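PDB 6T2N: glycoside hydrolase family 16 protein from Akkermansia muciniphila, which probably acts as an endo-beta-galactosidase, an O-glycanase that cuts within the O-glycan chains of mucin to initiate its breakdown in the human gut. Local coordinates for residues A[60-74]-A[86-100]. Numbering follows the deposited sequence.
Sequences FNGSRIDAKKWKPEL and YTGRPKNMRLEDGCL. With CA (calcium ion), chain C.
F60 lies with one ring face against L100 at an edge of the beta-sandwich (jelly roll) typical of family 16 glycoside hydrolases, where 60-74 runs from one sheet to the other across the 93-96/99-104 hairpin. L100 CB stands 3.8 Å from the centroid of the F60 ring and almost exactly on its normal, a CH-pi contact. L95 meets the same ring at about a right angle, through CD2 to F60 CD1, and its two methyls divide the work: CD2 also packs on I65 CG1 (3.7 Å), while CD1 rests on the backbone at G62 and R64. I65 continues the apolar row. CG1 is anti to the carbonyl carbon (chi1 -64°) and the branch runs on extended, laying CD1 against the backbone between M93 and R94, near L100 CD1 and M93 CG. M93, bent at chi3 (78°), turns its CE onto P72 CB at 3.5 Å, joining strand 71-72, which pairs with strand 127-136 in the other sheet, to the hairpin. Beyond it, E73 and Y86 run side by side in the same direction, carboxylate and ring planes 42° apart; E73 OE1 lies 3.7 Å from Y86 CE2 and is hydrogen-bonded to S134 OG, while OE2 forms a salt bridge with R78. No hydrogen bond spans the two segments. With an alanine at F60, L100 CB would probably lose the ring face it rests on and L95 CD2 an apolar neighbour, opening a gap between them. The calcium ion is bound by G98 O at 2.4 Å, with E59 O and D297 OD1 among its other ligands, while G98 CA makes a CA-H...O contact of 3.0 Å with F60 O.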
# COMPACT_ATOMS: atom_id res chain seq x y z
N PHE A 60 9.25 -10.28 -10.42
CA PHE A 60 9.56 -9.16 -11.33
C PHE A 60 10.83 -9.48 -12.09
O PHE A 60 11.80 -8.73 -11.95
CB PHE A 60 9.80 -7.88 -10.54
CG PHE A 60 8.56 -7.41 -9.83
CD1 PHE A 60 7.43 -7.07 -10.57
CD2 PHE A 60 8.51 -7.35 -8.44
CE1 PHE A 60 6.27 -6.67 -9.92
CE2 PHE A 60 7.35 -6.94 -7.80
CZ PHE A 60 6.24 -6.60 -8.55
N ASN A 61 10.83 -10.61 -12.78
CA ASN A 61 11.98 -11.07 -13.60
C ASN A 61 11.63 -10.88 -15.07
O ASN A 61 12.50 -11.13 -15.89
CB ASN A 61 12.31 -12.53 -13.32
CG ASN A 61 12.97 -12.65 -11.97
OD1 ASN A 61 13.80 -11.80 -11.65
ND2 ASN A 61 12.53 -13.62 -11.18
N GLY A 62 10.40 -10.46 -15.36
CA GLY A 62 9.93 -10.34 -16.75
C GLY A 62 10.74 -9.34 -17.55
O GLY A 62 11.50 -8.50 -16.95
N SER A 63 10.59 -9.43 -18.87
CA SER A 63 10.84 -8.35 -19.86
C SER A 63 10.04 -7.06 -19.49
O SER A 63 10.53 -5.97 -19.75
CB SER A 63 10.57 -8.88 -21.27
OG SER A 63 10.10 -7.86 -22.15
N ARG A 64 8.86 -7.14 -18.87
CA ARG A 64 8.08 -5.91 -18.54
C ARG A 64 7.02 -6.20 -17.45
O ARG A 64 6.61 -7.34 -17.30
CB ARG A 64 7.47 -5.34 -19.82
CG ARG A 64 6.25 -6.09 -20.35
CD ARG A 64 5.74 -5.49 -21.65
NE ARG A 64 4.45 -6.03 -22.11
CZ ARG A 64 4.27 -7.15 -22.82
NH1 ARG A 64 5.30 -7.91 -23.14
NH2 ARG A 64 3.06 -7.52 -23.20
N ILE A 65 6.62 -5.17 -16.72
CA ILE A 65 5.52 -5.21 -15.73
C ILE A 65 4.36 -5.98 -16.35
O ILE A 65 4.05 -5.71 -17.53
CB ILE A 65 5.11 -3.78 -15.34
CG1 ILE A 65 6.28 -3.09 -14.63
CG2 ILE A 65 3.81 -3.73 -14.51
CD1 ILE A 65 6.15 -1.60 -14.61
N ASP A 66 3.78 -6.90 -15.57
CA ASP A 66 2.78 -7.89 -16.05
C ASP A 66 1.37 -7.29 -15.83
O ASP A 66 0.93 -7.12 -14.68
CB ASP A 66 3.18 -9.23 -15.36
CG ASP A 66 2.42 -10.69 -15.74
OD1 ASP A 66 1.63 -10.55 -16.68
OD2 ASP A 66 2.69 -11.68 -15.12
N ALA A 67 0.67 -6.92 -16.90
CA ALA A 67 -0.55 -6.06 -16.87
C ALA A 67 -1.77 -6.81 -16.33
O ALA A 67 -2.81 -6.15 -16.05
CB ALA A 67 -0.87 -5.53 -18.25
N LYS A 68 -1.66 -8.13 -16.26
CA LYS A 68 -2.68 -9.02 -15.67
C LYS A 68 -2.39 -9.11 -14.17
O LYS A 68 -3.23 -9.65 -13.46
CB LYS A 68 -2.67 -10.37 -16.40
CG LYS A 68 -1.80 -11.41 -15.69
CD LYS A 68 -1.20 -12.59 -16.47
CE LYS A 68 -0.53 -13.54 -15.49
NZ LYS A 68 0.47 -14.42 -16.11
N LYS A 69 -1.28 -8.56 -13.68
CA LYS A 69 -0.97 -8.50 -12.22
C LYS A 69 -0.95 -7.07 -11.61
O LYS A 69 -1.29 -6.93 -10.40
CB LYS A 69 0.36 -9.20 -11.99
CG LYS A 69 0.20 -10.68 -11.81
CD LYS A 69 1.45 -11.36 -11.36
CE LYS A 69 1.41 -12.82 -11.72
NZ LYS A 69 2.63 -13.50 -11.25
N TRP A 70 -0.51 -6.06 -12.36
CA TRP A 70 -0.39 -4.67 -11.87
C TRP A 70 -0.97 -3.71 -12.90
O TRP A 70 -0.88 -4.01 -14.10
CB TRP A 70 1.06 -4.34 -11.60
CG TRP A 70 1.76 -5.39 -10.81
CD1 TRP A 70 2.56 -6.39 -11.30
CD2 TRP A 70 1.74 -5.55 -9.39
NE1 TRP A 70 3.07 -7.13 -10.28
CE2 TRP A 70 2.56 -6.66 -9.09
CE3 TRP A 70 1.09 -4.88 -8.34
CZ2 TRP A 70 2.75 -7.12 -7.78
CZ3 TRP A 70 1.30 -5.32 -7.05
CH2 TRP A 70 2.13 -6.41 -6.78
N LYS A 71 -1.53 -2.60 -12.44
CA LYS A 71 -1.96 -1.49 -13.31
C LYS A 71 -1.43 -0.22 -12.69
O LYS A 71 -1.23 -0.16 -11.49
CB LYS A 71 -3.46 -1.51 -13.57
CG LYS A 71 -3.84 -2.66 -14.47
CD LYS A 71 -5.29 -2.59 -14.90
CE LYS A 71 -5.78 -3.89 -15.53
NZ LYS A 71 -5.27 -4.05 -16.91
N PRO A 72 -1.04 0.75 -13.54
CA PRO A 72 -0.52 2.02 -13.06
C PRO A 72 -1.73 2.80 -12.55
O PRO A 72 -2.77 2.75 -13.17
CB PRO A 72 0.08 2.66 -14.35
CG PRO A 72 -0.79 2.13 -15.44
CD PRO A 72 -1.05 0.70 -15.02
N GLU A 73 -1.58 3.51 -11.45
CA GLU A 73 -2.53 4.58 -11.12
C GLU A 73 -2.10 5.72 -12.03
O GLU A 73 -0.90 5.82 -12.22
CB GLU A 73 -2.45 4.98 -9.65
CG GLU A 73 -2.75 3.89 -8.64
CD GLU A 73 -3.16 4.49 -7.31
OE1 GLU A 73 -2.31 5.21 -6.76
OE2 GLU A 73 -4.34 4.31 -6.88
N LEU A 74 -3.04 6.54 -12.48
CA LEU A 74 -2.79 7.66 -13.44
C LEU A 74 -3.34 8.99 -12.89
O LEU A 74 -4.56 9.16 -12.67
CB LEU A 74 -3.41 7.28 -14.79
CG LEU A 74 -2.90 5.95 -15.36
CD1 LEU A 74 -3.61 5.55 -16.65
CD2 LEU A 74 -1.40 6.00 -15.57
N TYR A 86 0.98 10.85 -11.17
CA TYR A 86 1.34 9.42 -11.29
C TYR A 86 1.30 8.98 -12.76
O TYR A 86 0.28 9.26 -13.42
CB TYR A 86 0.36 8.58 -10.45
CG TYR A 86 0.65 8.46 -8.97
CD1 TYR A 86 1.93 8.32 -8.49
CD2 TYR A 86 -0.39 8.37 -8.07
CE1 TYR A 86 2.19 8.19 -7.14
CE2 TYR A 86 -0.16 8.24 -6.72
CZ TYR A 86 1.14 8.16 -6.25
OH TYR A 86 1.37 8.04 -4.90
N THR A 87 2.30 8.27 -13.28
CA THR A 87 2.28 7.90 -14.74
C THR A 87 2.73 6.47 -14.99
O THR A 87 3.53 5.97 -14.22
CB THR A 87 3.14 8.79 -15.64
OG1 THR A 87 4.43 8.17 -15.65
CG2 THR A 87 3.16 10.25 -15.23
N GLY A 88 2.26 5.89 -16.10
CA GLY A 88 2.48 4.46 -16.41
C GLY A 88 3.73 4.29 -17.24
O GLY A 88 4.03 3.12 -17.56
N ARG A 89 4.36 5.44 -17.57
CA ARG A 89 5.59 5.68 -18.37
C ARG A 89 6.77 4.98 -17.73
O ARG A 89 6.92 5.01 -16.53
CB ARG A 89 5.95 7.18 -18.34
CG ARG A 89 4.98 8.11 -19.06
CD ARG A 89 5.37 9.56 -18.94
NE ARG A 89 5.81 9.90 -17.60
CZ ARG A 89 6.81 10.74 -17.27
NH1 ARG A 89 7.54 11.34 -18.19
NH2 ARG A 89 7.08 10.96 -16.00
N PRO A 90 7.69 4.33 -18.46
CA PRO A 90 8.67 3.49 -17.74
C PRO A 90 9.54 4.50 -16.84
O PRO A 90 10.60 4.18 -16.24
CB PRO A 90 9.45 2.93 -18.96
CG PRO A 90 8.42 2.94 -20.08
CD PRO A 90 7.76 4.29 -19.93
N LYS A 91 9.53 5.70 -17.09
CA LYS A 91 10.37 6.83 -16.50
C LYS A 91 10.17 6.68 -15.01
O LYS A 91 11.22 6.71 -14.31
CB LYS A 91 10.07 8.24 -17.06
CG LYS A 91 10.87 9.38 -16.42
CD LYS A 91 10.69 10.78 -17.03
CE LYS A 91 11.75 11.75 -16.54
NZ LYS A 91 11.28 13.16 -16.56
N ASN A 92 8.88 6.45 -14.67
CA ASN A 92 8.31 6.25 -13.30
C ASN A 92 8.11 4.76 -12.93
O ASN A 92 8.15 4.46 -11.72
CB ASN A 92 7.00 7.02 -13.19
CG ASN A 92 7.15 8.50 -13.55
OD1 ASN A 92 6.45 9.01 -14.43
ND2 ASN A 92 8.03 9.22 -12.85
N MET A 93 8.00 3.82 -13.89
CA MET A 93 7.57 2.41 -13.69
C MET A 93 8.29 1.42 -14.61
O MET A 93 8.05 1.47 -15.83
CB MET A 93 6.09 2.30 -14.06
CG MET A 93 5.23 1.69 -12.98
SD MET A 93 3.50 2.12 -13.26
CE MET A 93 3.17 0.93 -14.57
N ARG A 94 9.08 0.49 -14.08
CA ARG A 94 9.81 -0.47 -14.95
C ARG A 94 10.54 -1.51 -14.09
O ARG A 94 10.75 -1.23 -12.88
CB ARG A 94 10.87 0.27 -15.76
CG ARG A 94 11.70 1.19 -14.82
CD ARG A 94 12.96 1.74 -15.70
NE ARG A 94 13.98 2.47 -14.95
CZ ARG A 94 13.83 3.61 -14.34
NH1 ARG A 94 12.80 4.31 -14.58
NH2 ARG A 94 14.83 4.17 -13.73
N LEU A 95 10.94 -2.63 -14.72
CA LEU A 95 11.73 -3.71 -14.06
C LEU A 95 13.18 -3.44 -14.40
O LEU A 95 13.45 -3.32 -15.56
CB LEU A 95 11.28 -5.07 -14.59
CG LEU A 95 9.77 -5.28 -14.61
CD1 LEU A 95 9.42 -6.69 -15.09
CD2 LEU A 95 9.18 -4.99 -13.24
N GLU A 96 14.00 -3.20 -13.39
CA GLU A 96 15.47 -3.13 -13.43
C GLU A 96 15.94 -4.17 -12.40
O GLU A 96 15.24 -4.36 -11.39
CB GLU A 96 16.02 -1.74 -13.10
CG GLU A 96 16.28 -0.80 -14.29
CD GLU A 96 16.77 0.61 -13.93
OE1 GLU A 96 16.39 1.13 -12.88
OE2 GLU A 96 17.54 1.20 -14.73
N ASP A 97 17.06 -4.82 -12.68
CA ASP A 97 17.72 -5.83 -11.81
C ASP A 97 16.68 -6.65 -11.05
O ASP A 97 16.89 -6.85 -9.84
CB ASP A 97 18.70 -5.15 -10.85
CG ASP A 97 19.90 -4.50 -11.52
OD1 ASP A 97 20.63 -5.17 -12.36
OD2 ASP A 97 20.14 -3.33 -11.17
N GLY A 98 15.61 -7.09 -11.72
CA GLY A 98 14.64 -8.02 -11.11
C GLY A 98 13.99 -7.44 -9.85
O GLY A 98 13.73 -8.18 -8.89
N CYS A 99 13.78 -6.13 -9.85
CA CYS A 99 12.76 -5.48 -9.02
C CYS A 99 11.87 -4.65 -9.94
O CYS A 99 12.35 -4.21 -11.04
CB CYS A 99 13.37 -4.54 -7.99
SG CYS A 99 14.65 -5.35 -7.02
N LEU A 100 10.62 -4.46 -9.50
CA LEU A 100 9.80 -3.29 -9.85
C LEU A 100 10.50 -2.03 -9.32
O LEU A 100 10.85 -1.98 -8.07
CB LEU A 100 8.42 -3.40 -9.19
CG LEU A 100 7.53 -2.17 -9.38
CD1 LEU A 100 7.23 -1.96 -10.85
CD2 LEU A 100 6.25 -2.31 -8.59
CA CA C . 12.94 -10.16 -7.69